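Local structure of nitrilotriacetate monooxygenase component B (Bacillus cereus ATCC 14579, 3BPK) at residues B[120-125]-B[135-140]; B[32-37]-B[124-129]; B[43-48]-B[72-77]. The protein probably works as an FMN-dependent flavoprotein oxidoreductase, the flavin-reductase component of a monooxygenase system. All blocks are in the same frame, centred on the assembly; numbering follows the deposited sequence. Where two conformers were deposited one is given.

From the N terminus, strand 28-36 opens contact 2 at residues 32-37. The chain then turns into the neighbouring strand 42-54, whose first residues open contact 3. That contact closes when helix 73-81 begins, so its loop lies wholly inside the much longer one that contact 2 closes at residues 124-129. Contact 1 is local: it opens at 120-125, where contact 2 is closing, and closes on strand 134-146 about ten residues on, with I124 and S125 common to both. Contacts 1 and 2 touch where S121 OG meets V126 O, and contacts 2 and 3 through the backbone pairing of the two strands. Together they fix a loop and a helix against one antiparallel sheet.

Contact 1: B[120-125]-B[135-140]; sequences ESEVIS and RMECVL
The carboxylate of E137 is gripped by three consecutive backbone N-H groups of the loop 120-125. OE2 takes E122 N at 2.8 Å in an almost straight bond (172°), with the donor on the syn side but tilted 31° out of the carboxylate plane. OE1 receives two: V123 N at 2.8 Å through its syn lone pair, and I124 N at 3.2 Å nearly in line with the C-O bond. H166 NE2 also bonds OE2, so both oxygens are held and the group cannot easily rotate. So many N-H donors round one buried carboxylate would probably stabilise its charged form.

S121 closes over the group, its CB lying 3.4 Å from E137 CD, almost straight above one face of the carboxylate. Its hydroxyl bonds to V126 O. In addition, S121 OG accepts from a water at 2.7 Å, which in turn accepts from R135 NE at 2.9 Å. E122 OE1 has its own partners, R164 and S6 of the second subunit.

In fold terms, strand 134-146 belongs to the antiparallel barrel-like sheet of the flavin reductase-like domain, and residues 120-125 form the connection from strand 118-119 to strand 128-129. E137 reaches out from the strand with its chain extended beyond CG, and the turn of loop wraps its end.

Apolar packing flanks the polar centre. I124 runs alongside E137 in the opposite sense; its CG1 stands between the backbone N and the carbonyl carbon (chi1 62°), which brings CD1 to 3.8 Å from E137 CB. On the other branch, I124 CG2 meets V139 CG1 at 3.9 Å.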
# COMPACT_ATOMS: atom_id res chain seq x y z
N GLU B 120 -13.98 21.32 -8.74
CA GLU B 120 -14.93 21.04 -7.67
C GLU B 120 -15.42 19.59 -7.73
O GLU B 120 -15.56 19.01 -8.81
CB GLU B 120 -16.11 22.04 -7.69
CG GLU B 120 -15.91 23.22 -6.74
CD GLU B 120 -16.95 24.33 -6.93
OE1 GLU B 120 -17.97 24.08 -7.61
OE2 GLU B 120 -16.74 25.45 -6.40
N SER B 121 -15.63 19.01 -6.55
CA SER B 121 -16.13 17.64 -6.41
C SER B 121 -17.66 17.63 -6.45
O SER B 121 -18.31 18.67 -6.16
CB SER B 121 -15.65 17.05 -5.07
OG SER B 121 -14.26 16.76 -5.17
N GLU B 122 -18.23 16.47 -6.80
CA GLU B 122 -19.68 16.31 -6.98
C GLU B 122 -20.41 15.97 -5.67
O GLU B 122 -21.52 16.50 -5.42
CB GLU B 122 -19.95 15.18 -8.00
CG GLU B 122 -19.49 15.52 -9.41
CD GLU B 122 -19.61 14.34 -10.39
OE1 GLU B 122 -20.25 13.34 -10.03
OE2 GLU B 122 -19.11 14.43 -11.50
N VAL B 123 -19.79 15.12 -4.84
CA VAL B 123 -20.43 14.61 -3.62
C VAL B 123 -19.86 15.32 -2.41
O VAL B 123 -20.60 15.77 -1.54
CB VAL B 123 -20.24 13.05 -3.47
CG1 VAL B 123 -20.85 12.55 -2.18
CG2 VAL B 123 -20.79 12.30 -4.67
N ILE B 124 -18.54 15.44 -2.36
CA ILE B 124 -17.90 16.08 -1.21
C ILE B 124 -17.59 17.53 -1.54
O ILE B 124 -17.75 17.95 -2.69
CB ILE B 124 -16.59 15.31 -0.81
CG1 ILE B 124 -15.55 15.31 -1.94
CG2 ILE B 124 -16.93 13.88 -0.38
CD1 ILE B 124 -14.22 14.68 -1.50
N SER B 125 -17.14 18.26 -0.51
CA SER B 125 -16.87 19.71 -0.53
C SER B 125 -15.38 20.06 -0.63
O SER B 125 -14.98 21.23 -0.44
CB SER B 125 -17.44 20.37 0.75
OG SER B 125 -16.52 20.23 1.82
N ARG B 135 -9.24 10.30 -10.40
CA ARG B 135 -9.33 10.75 -9.02
C ARG B 135 -10.57 10.22 -8.34
O ARG B 135 -11.57 9.86 -8.99
CB ARG B 135 -9.22 12.25 -8.92
CG ARG B 135 -10.46 13.02 -9.35
CD ARG B 135 -10.22 14.54 -9.23
NE ARG B 135 -11.51 15.21 -9.34
CZ ARG B 135 -12.18 15.42 -10.48
NH1 ARG B 135 -11.66 15.10 -11.66
NH2 ARG B 135 -13.38 15.97 -10.41
N MSE B 136 -10.49 10.16 -7.02
CA MSE B 136 -11.53 9.53 -6.21
C MSE B 136 -11.92 10.45 -5.09
O MSE B 136 -11.08 10.82 -4.27
CB MSE B 136 -10.96 8.24 -5.61
CG MSE B 136 -10.72 7.15 -6.69
SE MSE B 136 -9.62 5.69 -6.03
CE MSE B 136 -7.94 6.62 -6.22
N GLU B 137 -13.20 10.81 -5.05
CA GLU B 137 -13.71 11.61 -3.92
C GLU B 137 -13.89 10.63 -2.79
O GLU B 137 -14.53 9.56 -2.97
CB GLU B 137 -15.06 12.23 -4.25
CG GLU B 137 -15.02 13.19 -5.43
CD GLU B 137 -16.38 13.80 -5.76
OE1 GLU B 137 -17.23 13.90 -4.85
OE2 GLU B 137 -16.55 14.19 -6.94
N CYS B 138 -13.30 10.99 -1.64
CA CYS B 138 -13.41 10.11 -0.47
C CYS B 138 -14.07 10.76 0.74
O CYS B 138 -13.89 11.98 0.99
CB CYS B 138 -12.04 9.64 -0.03
SG CYS B 138 -11.23 8.58 -1.26
N VAL B 139 -14.80 9.93 1.49
CA VAL B 139 -15.16 10.33 2.86
C VAL B 139 -14.29 9.53 3.83
O VAL B 139 -13.84 8.40 3.54
CB VAL B 139 -16.67 10.14 3.18
CG1 VAL B 139 -17.54 11.00 2.25
CG2 VAL B 139 -17.05 8.65 3.05
N LEU B 140 -14.03 10.12 4.98
CA LEU B 140 -13.15 9.48 5.94
C LEU B 140 -13.96 8.46 6.73
O LEU B 140 -14.91 8.83 7.47
CB LEU B 140 -12.57 10.53 6.88
CG LEU B 140 -11.59 9.95 7.90
CD1 LEU B 140 -10.33 9.42 7.22
CD2 LEU B 140 -11.25 10.96 9.02
O HOH W 1 -12.99 16.88 -7.50

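Contact 2: B[32-37]-B[124-129]; sequences FVTSVT and ISVPGV
V36 lays its CG2 methyl against the ring of P127, 3.7 Å from CD, and the same methyl comes within 4.0 Å of V126 CG1. The two valines lie side by side, running opposite ways, whereas V36 stands roughly perpendicular to the proline. Strand 28-36 is a central strand of the antiparallel, split-barrel-like sheet of the flavin reductase-like domain. Residues 124-129 cover it from outside, ending in the short strand 128-129, which pairs with 118-119 rather than with the big sheet. The touching parts run 140° apart, and no backbone-to-backbone hydrogen bond joins them.

V126 points its CG1 anti to its own backbone N and straight at the strand backbone, 3.7 Å from T34 O and 3.8 Å from S35 CA. In this way a methyl covers the main chain at S35, whose side chain points away from the loop.

At the other end, F32 and V129 meet crosswise. The valine comes to the ring's edge, near its plane, with CG2 3.9 Å from F32 CE2. I111 of helix 110-113 and L116 touch both residues and close this end of the core. H87 ties the same pair: its ND1 bonds to F32 O and its NE2 to V129 N, one imidazole bridging strand 28-36 and the short strand 128-129.

Midway sits the one direct hydrogen bond between the segments. T34 holds OG1 between its backbone N and carbonyl carbon (chi1 55°), aimed at the loop. The hydroxyl donates to P127 O at 2.8 Å, meeting a lone pair in the carbonyl plane with a C=O...donor angle of 140°.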
# COMPACT_ATOMS: atom_id res chain seq x y z
N PHE B 32 -1.87 11.26 -4.57
CA PHE B 32 -1.75 12.71 -4.46
C PHE B 32 -3.05 13.17 -3.83
O PHE B 32 -4.13 12.98 -4.42
CB PHE B 32 -1.55 13.36 -5.82
CG PHE B 32 -1.46 14.83 -5.74
CD1 PHE B 32 -0.42 15.42 -5.03
CD2 PHE B 32 -2.42 15.64 -6.39
CE1 PHE B 32 -0.34 16.81 -4.92
CE2 PHE B 32 -2.34 17.02 -6.28
CZ PHE B 32 -1.30 17.61 -5.57
N VAL B 33 -2.96 13.68 -2.60
CA VAL B 33 -4.17 13.88 -1.78
C VAL B 33 -4.43 15.36 -1.53
O VAL B 33 -3.53 16.08 -1.05
CB VAL B 33 -4.00 13.21 -0.39
CG1 VAL B 33 -5.27 13.41 0.48
CG2 VAL B 33 -3.77 11.69 -0.55
N THR B 34 -5.66 15.80 -1.86
CA THR B 34 -6.06 17.19 -1.56
C THR B 34 -7.04 17.19 -0.40
O THR B 34 -7.83 16.24 -0.19
CB THR B 34 -6.69 17.94 -2.76
OG1 THR B 34 -7.79 17.19 -3.30
CG2 THR B 34 -5.64 18.16 -3.83
N SER B 35 -6.99 18.27 0.37
CA SER B 35 -7.78 18.41 1.58
C SER B 35 -7.88 19.91 1.83
O SER B 35 -7.11 20.70 1.25
CB SER B 35 -7.07 17.69 2.76
OG SER B 35 -5.81 18.28 3.07
N VAL B 36 -8.83 20.31 2.68
CA VAL B 36 -9.09 21.76 2.88
C VAL B 36 -8.99 22.11 4.36
O VAL B 36 -9.49 21.35 5.20
CB VAL B 36 -10.49 22.15 2.30
CG1 VAL B 36 -10.79 23.63 2.59
CG2 VAL B 36 -10.50 21.92 0.76
N THR B 37 -8.34 23.25 4.66
CA THR B 37 -8.20 23.70 6.06
C THR B 37 -9.49 24.35 6.56
O THR B 37 -10.38 24.67 5.76
CB THR B 37 -7.05 24.72 6.22
OG1 THR B 37 -7.44 25.98 5.62
CG2 THR B 37 -5.73 24.24 5.61
N ILE B 124 -18.54 15.44 -2.36
CA ILE B 124 -17.90 16.08 -1.21
C ILE B 124 -17.59 17.53 -1.54
O ILE B 124 -17.75 17.95 -2.69
CB ILE B 124 -16.59 15.31 -0.81
CG1 ILE B 124 -15.55 15.31 -1.94
CG2 ILE B 124 -16.93 13.88 -0.38
CD1 ILE B 124 -14.22 14.68 -1.50
N SER B 125 -17.14 18.26 -0.51
CA SER B 125 -16.87 19.71 -0.53
C SER B 125 -15.38 20.06 -0.63
O SER B 125 -14.98 21.23 -0.44
CB SER B 125 -17.44 20.37 0.75
OG SER B 125 -16.52 20.23 1.82
N VAL B 126 -14.55 19.06 -0.89
CA VAL B 126 -13.12 19.27 -1.10
C VAL B 126 -12.82 19.12 -2.60
O VAL B 126 -13.12 18.08 -3.19
CB VAL B 126 -12.32 18.20 -0.34
CG1 VAL B 126 -10.85 18.25 -0.73
CG2 VAL B 126 -12.51 18.35 1.16
N PRO B 127 -12.25 20.17 -3.21
CA PRO B 127 -11.88 20.06 -4.63
C PRO B 127 -10.71 19.10 -4.86
O PRO B 127 -9.91 18.87 -3.93
CB PRO B 127 -11.38 21.46 -4.98
CG PRO B 127 -11.85 22.35 -3.91
CD PRO B 127 -11.98 21.52 -2.66
N GLY B 128 -10.62 18.58 -6.08
CA GLY B 128 -9.42 17.90 -6.55
C GLY B 128 -8.67 18.80 -7.51
O GLY B 128 -8.86 20.04 -7.54
N VAL B 129 -7.79 18.17 -8.30
CA VAL B 129 -7.09 18.87 -9.36
C VAL B 129 -7.45 18.30 -10.73
O VAL B 129 -7.57 17.08 -10.90
CB VAL B 129 -5.56 18.90 -9.15
CG1 VAL B 129 -5.21 19.63 -7.84
CG2 VAL B 129 -4.91 17.50 -9.19

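Contact 3: B[43-48]-B[72-77]; sequences NGAPYS and KDTSRN
The side-chain amides of N43 and N77 meet edge on, their planes only 8° apart. N77 ND2 donates to N43 OD1 at 3.0 Å, and the acceptor lies in the N77 amide plane while the donor sits on a lone pair in the carbonyl plane of N43. A water donates to the same OD1 at 2.8 Å and donates weakly to D73 OD2. D73 CB lies 3.9 Å from N43 OD1. The second flat group, the Y47 ring, has T74 OG1 at its edge, near the ring plane, and its hydroxyl is hydrogen-bonded to that oxygen at 2.6 Å.

The tyrosine reaches out from the strand, and the threonine from the helix to meet it. T74 carries OG1 beside its backbone N and anti to the carbonyl carbon (chi1 -63°), facing the strand, and its CG2 lies 4.0 Å from Y47 CE2. V33, V62 and V64, from the strands on either side of 42-54, pack round the ring.

Here the first turn of helix 73-81, with K72 at the N-cap position, lies across strand 42-54 of the flavin reductase-like sheet. The two short axes approach to 9.2 Å and cross at -125°. D73, T74 and, one turn further on, N77 lie on one face of the helix, and all three turn toward the strand.

N43 ND2 bonds to E110 OE1, and N77 ND2 has a further acceptor in S35 OG. With OD1 of N43 facing donors and its ND2 facing a carboxylate, the rotation of that amide is settled: the flipped alternative would set N-H against N-H on one side and oxygen against oxygen on the other.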
# COMPACT_ATOMS: atom_id res chain seq x y z
N ASN B 43 -4.98 22.27 0.41
CA ASN B 43 -3.68 21.66 0.54
C ASN B 43 -3.59 20.46 -0.40
O ASN B 43 -4.62 19.85 -0.77
CB ASN B 43 -3.47 21.15 1.98
CG ASN B 43 -3.10 22.26 2.96
OD1 ASN B 43 -3.71 22.36 4.01
ND2 ASN B 43 -2.06 23.06 2.63
N GLY B 44 -2.35 20.10 -0.77
CA GLY B 44 -2.10 18.87 -1.54
C GLY B 44 -0.72 18.37 -1.21
O GLY B 44 0.22 19.15 -0.98
N ALA B 45 -0.61 17.04 -1.18
CA ALA B 45 0.70 16.39 -0.95
C ALA B 45 0.66 14.95 -1.40
O ALA B 45 -0.40 14.35 -1.44
CB ALA B 45 1.06 16.46 0.51
N PRO B 46 1.83 14.40 -1.80
CA PRO B 46 1.93 13.02 -2.20
C PRO B 46 2.26 12.11 -1.01
O PRO B 46 3.06 12.49 -0.14
CB PRO B 46 3.13 13.03 -3.18
CG PRO B 46 3.99 14.14 -2.66
CD PRO B 46 3.10 15.15 -2.02
N TYR B 47 1.69 10.90 -1.05
CA TYR B 47 1.89 9.88 -0.01
C TYR B 47 2.07 8.53 -0.67
O TYR B 47 1.13 8.06 -1.34
CB TYR B 47 0.66 9.81 0.93
CG TYR B 47 0.47 11.12 1.65
CD1 TYR B 47 1.25 11.42 2.79
CD2 TYR B 47 -0.39 12.12 1.16
CE1 TYR B 47 1.13 12.63 3.45
CE2 TYR B 47 -0.50 13.35 1.83
CZ TYR B 47 0.25 13.60 2.96
OH TYR B 47 0.16 14.83 3.58
N SER B 48 3.23 7.87 -0.50
CA SER B 48 3.42 6.57 -1.11
C SER B 48 2.98 5.40 -0.22
O SER B 48 3.03 4.24 -0.67
CB SER B 48 4.87 6.38 -1.56
OG SER B 48 5.71 6.10 -0.43
N LYS B 72 -0.25 15.99 10.72
CA LYS B 72 0.09 16.81 9.56
C LYS B 72 -1.20 17.44 9.02
O LYS B 72 -2.30 16.96 9.36
CB LYS B 72 0.77 15.96 8.48
CG LYS B 72 2.30 16.04 8.54
CD LYS B 72 3.02 14.99 7.72
CE LYS B 72 4.51 14.97 8.09
NZ LYS B 72 5.40 14.41 7.04
N ASP B 73 -1.07 18.49 8.20
CA ASP B 73 -2.21 19.18 7.62
C ASP B 73 -3.21 18.21 6.97
O ASP B 73 -4.43 18.30 7.17
CB ASP B 73 -1.73 20.18 6.56
CG ASP B 73 -1.13 21.45 7.16
OD1 ASP B 73 -1.31 21.70 8.36
OD2 ASP B 73 -0.50 22.20 6.40
N THR B 74 -2.68 17.28 6.18
CA THR B 74 -3.59 16.39 5.43
C THR B 74 -4.51 15.62 6.38
O THR B 74 -5.72 15.52 6.14
CB THR B 74 -2.81 15.42 4.51
OG1 THR B 74 -2.10 16.19 3.52
CG2 THR B 74 -3.74 14.39 3.86
N SER B 75 -3.96 15.07 7.48
CA SER B 75 -4.78 14.33 8.44
C SER B 75 -5.75 15.21 9.21
O SER B 75 -6.93 14.85 9.40
CB SER B 75 -3.89 13.58 9.43
OG SER B 75 -3.11 12.69 8.68
N ARG B 76 -5.24 16.35 9.68
CA ARG B 76 -6.11 17.33 10.36
C ARG B 76 -7.28 17.72 9.48
O ARG B 76 -8.44 17.76 9.93
CB ARG B 76 -5.36 18.62 10.70
CG ARG B 76 -4.48 18.56 11.89
CD ARG B 76 -4.37 19.94 12.53
NE ARG B 76 -3.82 20.97 11.64
CZ ARG B 76 -2.52 21.27 11.55
NH1 ARG B 76 -2.10 22.24 10.72
NH2 ARG B 76 -1.62 20.59 12.26
N ASN B 77 -6.99 18.05 8.22
CA ASN B 77 -8.03 18.51 7.30
C ASN B 77 -9.02 17.38 6.97
O ASN B 77 -10.21 17.62 6.85
CB ASN B 77 -7.40 18.94 5.98
CG ASN B 77 -6.51 20.18 6.11
OD1 ASN B 77 -6.52 20.90 7.12
ND2 ASN B 77 -5.78 20.45 5.05
O HOH W 2 -2.32 23.90 5.83